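Local structure of acyl-CoA dehydrogenase domain protein Tcur3483 (Thermomonospora curvata, 6WY9) at residues Glu54-Val66 with Ile176-Trp188. The protein probably acts as an FAD-dependent oxidoreductase on CH-CH groups of its substrates, as members of the acyl-CoA dehydrogenase family do. Numbering follows the deposited sequence.
Sequences EQGVGGERFREVV and IFTSGANTADYIW. With FDA (dihydroflavine-adenine dinucleotide), chain C.
Val57 and Gly180 meet at the tight centre of this contact, where the turn between helices 47-55 and 62-71 of the N-terminal helical domain presses on the loop leading from strand 168-176 to strand 186-192 in the middle beta domain. With CG1 anti to the carbonyl carbon (chi1 -70°), Val57 CG2 falls between the backbone N and that carbon, lies 3.4 Å from Gly180 N and also touches Ser179 CB. Gly180, with no side chain, lets its CA come within 3.8 Å of Val57 CB. Beside this patch, Thr183 OG1 comes within 2.4 Å of Val57 O, shorter than an ordinary hydrogen bond, so the exact length is doubtful; Thr183 CG2 packs against Gly59 O at 3.5 Å. The Phe62 ring is covered by Val57 CA over the centre of one face and by Val66 CG2 on the opposite face. Asn182 ND2 bonds Gly58 O at 2.8 Å, reaching it somewhat tilted from the carbonyl plane.

At the other end, where Arg63 and Asp185 are partly exposed to solvent, charge and hydrogen bonds hold the contact more than packing. The Arg63 chain, bent at chi2 and chi3, brings its guanidinium edge to two acceptors. NH1 gives Thr183 O a nearly straight bond of 2.9 Å in the carbonyl plane, and NH1 and NH2 together grip Asp185 OD2, at 2.8 Å from NH1. The carboxylate is turned 72° from the guanidinium, and OD2 also accepts from Val141 N. A leucine in place of Arg63 would probably leave the Asp185 carboxylate without its charge partner and Thr183 O without this donor.

Ser179 also donates from its N to FDA O4 at 3.2 Å. Asn182 thus satisfies a carbonyl of the turn, and Arg63 binds a carbonyl and a carboxylate of the loop, tying the helical domain to the segment that meets the flavin ring.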
# COMPACT_ATOMS: atom_id res chain seq x y z
N GLU A 54 -0.18 -7.70 29.74
CA GLU A 54 1.03 -7.64 28.93
C GLU A 54 1.82 -8.94 29.01
O GLU A 54 2.40 -9.39 28.01
CB GLU A 54 1.91 -6.47 29.36
CG GLU A 54 2.52 -6.61 30.75
CD GLU A 54 3.52 -5.52 31.08
OE1 GLU A 54 4.05 -4.88 30.14
OE2 GLU A 54 3.78 -5.31 32.28
N GLN A 55 1.86 -9.56 30.19
CA GLN A 55 2.62 -10.79 30.38
C GLN A 55 1.96 -11.97 29.68
O GLN A 55 2.65 -12.83 29.12
CB GLN A 55 2.77 -11.07 31.88
CG GLN A 55 3.22 -9.86 32.68
CD GLN A 55 2.83 -9.96 34.14
OE1 GLN A 55 2.06 -10.84 34.54
NE2 GLN A 55 3.35 -9.04 34.95
N GLY A 56 0.62 -12.03 29.71
CA GLY A 56 -0.10 -13.12 29.08
C GLY A 56 0.12 -14.41 29.86
O GLY A 56 0.45 -14.41 31.04
N VAL A 57 -0.06 -15.52 29.15
CA VAL A 57 0.03 -16.84 29.78
C VAL A 57 1.34 -17.04 30.55
O VAL A 57 1.42 -17.92 31.42
CB VAL A 57 -0.16 -17.93 28.71
CG1 VAL A 57 -1.60 -17.94 28.24
CG2 VAL A 57 0.78 -17.67 27.54
N GLY A 58 2.36 -16.25 30.28
CA GLY A 58 3.59 -16.46 31.01
C GLY A 58 3.74 -15.69 32.30
O GLY A 58 4.79 -15.81 32.94
N GLY A 59 2.70 -14.91 32.71
CA GLY A 59 2.79 -14.03 33.85
C GLY A 59 2.50 -14.72 35.18
O GLY A 59 1.91 -15.79 35.23
N GLU A 60 2.92 -14.07 36.27
CA GLU A 60 2.94 -14.74 37.56
C GLU A 60 1.53 -14.98 38.08
O GLU A 60 1.21 -16.07 38.56
CB GLU A 60 3.75 -13.93 38.57
CG GLU A 60 5.25 -14.12 38.44
CD GLU A 60 6.01 -13.48 39.58
OE1 GLU A 60 6.59 -14.22 40.40
OE2 GLU A 60 6.01 -12.23 39.66
N ARG A 61 0.69 -13.96 37.98
CA ARG A 61 -0.68 -13.99 38.49
C ARG A 61 -1.66 -14.60 37.52
O ARG A 61 -2.87 -14.59 37.77
CB ARG A 61 -1.13 -12.57 38.85
CG ARG A 61 -0.37 -12.00 40.04
CD ARG A 61 -1.26 -11.91 41.28
NE ARG A 61 -1.96 -10.63 41.37
CZ ARG A 61 -1.40 -9.51 41.81
NH1 ARG A 61 -2.10 -8.39 41.87
NH2 ARG A 61 -0.13 -9.51 42.19
N PHE A 62 -1.16 -15.15 36.42
CA PHE A 62 -2.06 -15.74 35.44
C PHE A 62 -2.93 -16.83 36.07
O PHE A 62 -4.17 -16.76 36.01
CB PHE A 62 -1.25 -16.26 34.26
CG PHE A 62 -2.06 -17.01 33.24
CD1 PHE A 62 -3.13 -16.41 32.61
CD2 PHE A 62 -1.72 -18.31 32.90
CE1 PHE A 62 -3.87 -17.10 31.66
CE2 PHE A 62 -2.45 -19.02 31.96
CZ PHE A 62 -3.52 -18.43 31.34
N ARG A 63 -2.31 -17.81 36.74
CA ARG A 63 -3.09 -18.92 37.28
C ARG A 63 -4.07 -18.45 38.34
O ARG A 63 -5.16 -19.01 38.48
CB ARG A 63 -2.16 -19.99 37.88
CG ARG A 63 -1.17 -20.58 36.92
CD ARG A 63 -1.86 -21.20 35.74
NE ARG A 63 -2.90 -22.15 36.15
CZ ARG A 63 -2.74 -23.47 36.10
NH1 ARG A 63 -1.60 -24.00 35.66
NH2 ARG A 63 -3.74 -24.26 36.48
N GLU A 64 -3.67 -17.44 39.11
CA GLU A 64 -4.55 -16.82 40.10
C GLU A 64 -5.84 -16.32 39.46
O GLU A 64 -6.95 -16.55 39.98
CB GLU A 64 -3.81 -15.68 40.77
CG GLU A 64 -4.27 -15.34 42.15
CD GLU A 64 -3.50 -14.17 42.71
OE1 GLU A 64 -4.12 -13.10 42.93
OE2 GLU A 64 -2.27 -14.32 42.90
N VAL A 65 -5.72 -15.60 38.34
CA VAL A 65 -6.91 -15.15 37.62
C VAL A 65 -7.70 -16.34 37.09
O VAL A 65 -8.90 -16.46 37.34
CB VAL A 65 -6.51 -14.19 36.47
CG1 VAL A 65 -7.76 -13.61 35.80
CG2 VAL A 65 -5.62 -13.08 36.99
N VAL A 66 -7.03 -17.23 36.35
CA VAL A 66 -7.73 -18.36 35.72
C VAL A 66 -8.57 -19.09 36.75
O VAL A 66 -9.75 -19.38 36.51
CB VAL A 66 -6.73 -19.31 35.03
CG1 VAL A 66 -7.43 -20.61 34.59
CG2 VAL A 66 -6.04 -18.63 33.83
N ILE A 176 10.32 -24.33 20.93
CA ILE A 176 10.74 -22.95 21.12
C ILE A 176 9.51 -22.06 21.01
O ILE A 176 8.57 -22.35 20.27
CB ILE A 176 11.86 -22.55 20.11
CG1 ILE A 176 12.34 -21.11 20.34
CG2 ILE A 176 11.36 -22.71 18.68
CD1 ILE A 176 13.80 -20.82 19.95
N PHE A 177 9.50 -20.97 21.78
CA PHE A 177 8.35 -20.07 21.85
C PHE A 177 7.10 -20.78 22.41
O PHE A 177 5.96 -20.50 22.01
CB PHE A 177 8.02 -19.41 20.49
CG PHE A 177 9.21 -18.83 19.79
CD1 PHE A 177 9.92 -17.78 20.35
CD2 PHE A 177 9.63 -19.35 18.57
CE1 PHE A 177 11.08 -17.27 19.70
CE2 PHE A 177 10.77 -18.83 17.90
CZ PHE A 177 11.49 -17.78 18.48
N THR A 178 7.30 -21.65 23.38
CA THR A 178 6.20 -22.35 24.05
C THR A 178 5.57 -21.40 25.06
O THR A 178 5.89 -21.45 26.24
CB THR A 178 6.71 -23.61 24.76
OG1 THR A 178 7.62 -24.34 23.92
CG2 THR A 178 5.54 -24.49 25.14
N SER A 179 4.61 -20.58 24.61
CA SER A 179 3.99 -19.61 25.50
C SER A 179 3.27 -20.31 26.63
O SER A 179 2.50 -21.26 26.41
CB SER A 179 2.96 -18.72 24.79
OG SER A 179 3.46 -18.25 23.58
N GLY A 180 3.44 -19.77 27.84
CA GLY A 180 2.84 -20.27 29.04
C GLY A 180 3.47 -21.53 29.61
O GLY A 180 2.97 -22.05 30.61
N ALA A 181 4.53 -22.07 29.00
CA ALA A 181 5.04 -23.34 29.51
C ALA A 181 5.47 -23.22 30.97
O ALA A 181 5.42 -24.21 31.70
CB ALA A 181 6.19 -23.88 28.66
N ASN A 182 5.90 -22.03 31.40
CA ASN A 182 6.33 -21.80 32.78
C ASN A 182 5.16 -21.79 33.77
O ASN A 182 5.39 -21.95 34.97
CB ASN A 182 7.08 -20.46 32.88
CG ASN A 182 6.28 -19.27 32.31
OD1 ASN A 182 5.65 -19.37 31.26
ND2 ASN A 182 6.32 -18.14 33.01
N THR A 183 3.92 -21.60 33.29
CA THR A 183 2.75 -21.54 34.16
C THR A 183 1.74 -22.64 33.88
O THR A 183 0.76 -22.74 34.62
CB THR A 183 2.02 -20.18 34.03
OG1 THR A 183 1.51 -20.00 32.71
CG2 THR A 183 2.96 -19.03 34.35
N ALA A 184 1.95 -23.45 32.85
CA ALA A 184 1.03 -24.51 32.48
C ALA A 184 1.28 -25.78 33.31
O ALA A 184 2.36 -25.98 33.88
CB ALA A 184 1.16 -24.84 30.99
N ASP A 185 0.25 -26.63 33.36
CA ASP A 185 0.35 -27.96 33.94
C ASP A 185 0.63 -29.05 32.92
O ASP A 185 1.10 -30.13 33.30
CB ASP A 185 -0.96 -28.33 34.66
CG ASP A 185 -1.40 -27.27 35.63
OD1 ASP A 185 -0.68 -27.01 36.61
OD2 ASP A 185 -2.46 -26.67 35.38
N TYR A 186 0.32 -28.81 31.64
CA TYR A 186 0.53 -29.80 30.59
C TYR A 186 0.92 -29.13 29.28
O TYR A 186 0.45 -28.03 28.97
CB TYR A 186 -0.72 -30.63 30.33
CG TYR A 186 -1.18 -31.42 31.53
CD1 TYR A 186 -0.56 -32.62 31.88
CD2 TYR A 186 -2.24 -30.98 32.30
CE1 TYR A 186 -0.99 -33.34 32.98
CE2 TYR A 186 -2.68 -31.69 33.39
CZ TYR A 186 -2.06 -32.87 33.72
OH TYR A 186 -2.51 -33.57 34.81
N ILE A 187 1.76 -29.82 28.51
CA ILE A 187 2.12 -29.42 27.16
C ILE A 187 1.32 -30.26 26.17
O ILE A 187 1.26 -31.50 26.29
CB ILE A 187 3.63 -29.57 26.89
CG1 ILE A 187 4.45 -29.01 28.06
CG2 ILE A 187 4.02 -28.85 25.61
CD1 ILE A 187 4.35 -27.47 28.26
N TRP A 188 0.69 -29.59 25.21
CA TRP A 188 0.07 -30.25 24.06
C TRP A 188 1.18 -30.40 23.03
O TRP A 188 1.50 -29.45 22.31
CB TRP A 188 -1.08 -29.40 23.58
CG TRP A 188 -1.75 -29.73 22.32
CD1 TRP A 188 -1.43 -29.28 21.08
CD2 TRP A 188 -2.97 -30.48 22.18
NE1 TRP A 188 -2.36 -29.72 20.16
CE2 TRP A 188 -3.31 -30.47 20.81
CE3 TRP A 188 -3.80 -31.17 23.08
CZ2 TRP A 188 -4.44 -31.13 20.31
CZ3 TRP A 188 -4.92 -31.82 22.59
CH2 TRP A 188 -5.22 -31.80 21.22
PA FDA C . 10.28 -19.14 10.01
O1A FDA C . 11.77 -19.01 10.04
O2A FDA C . 9.63 -20.48 9.63
O5B FDA C . 9.70 -18.09 8.81
C5B FDA C . 10.16 -16.80 9.11
C4B FDA C . 9.54 -15.86 8.06
O4B FDA C . 9.87 -16.47 6.72
C3B FDA C . 8.01 -15.90 8.05
O3B FDA C . 7.45 -14.96 8.89
C2B FDA C . 7.71 -15.48 6.62
O2B FDA C . 7.99 -14.05 6.34
C1B FDA C . 8.77 -16.25 5.78
N9A FDA C . 8.30 -17.52 5.22
C8A FDA C . 8.28 -18.80 5.81
N7A FDA C . 7.84 -19.73 4.98
C5A FDA C . 7.56 -19.06 3.81
C6A FDA C . 7.04 -19.52 2.59
N6A FDA C . 6.73 -20.82 2.39
N1A FDA C . 6.83 -18.66 1.57
C2A FDA C . 7.15 -17.36 1.85
N3A FDA C . 7.65 -16.77 2.96
C4A FDA C . 7.85 -17.68 3.93
N1 FDA C . 4.71 -21.80 18.80
C2 FDA C . 4.29 -22.91 19.55
O2 FDA C . 4.56 -24.07 19.16
N3 FDA C . 3.56 -22.64 20.70
C4 FDA C . 3.25 -21.34 21.16
O4 FDA C . 2.62 -21.20 22.21
C4X FDA C . 3.72 -20.26 20.34
N5 FDA C . 3.45 -18.95 20.72
C5X FDA C . 4.27 -17.96 20.25
C6 FDA C . 4.35 -16.76 20.87
C7 FDA C . 5.23 -15.78 20.37
C7M FDA C . 5.29 -14.53 21.05
C8 FDA C . 5.98 -15.98 19.27
C8M FDA C . 6.90 -14.95 18.74
C9 FDA C . 5.88 -17.19 18.61
C9A FDA C . 5.04 -18.18 19.12
N10 FDA C . 4.92 -19.42 18.46
C10 FDA C . 4.43 -20.49 19.22
C1' FDA C . 5.83 -19.71 17.31
C2' FDA C . 5.15 -19.40 15.95
O2' FDA C . 4.21 -20.32 15.66
C3' FDA C . 6.37 -19.41 14.91
O3' FDA C . 7.21 -18.29 15.11
C4' FDA C . 5.85 -19.48 13.48
O4' FDA C . 5.31 -20.74 13.30
C5' FDA C . 7.03 -19.14 12.53
O5' FDA C . 8.01 -20.11 12.69
P FDA C . 9.48 -19.40 12.72
O1P FDA C . 9.41 -18.44 13.80
O2P FDA C . 10.51 -20.52 12.75
O3P FDA C . 9.67 -18.50 11.33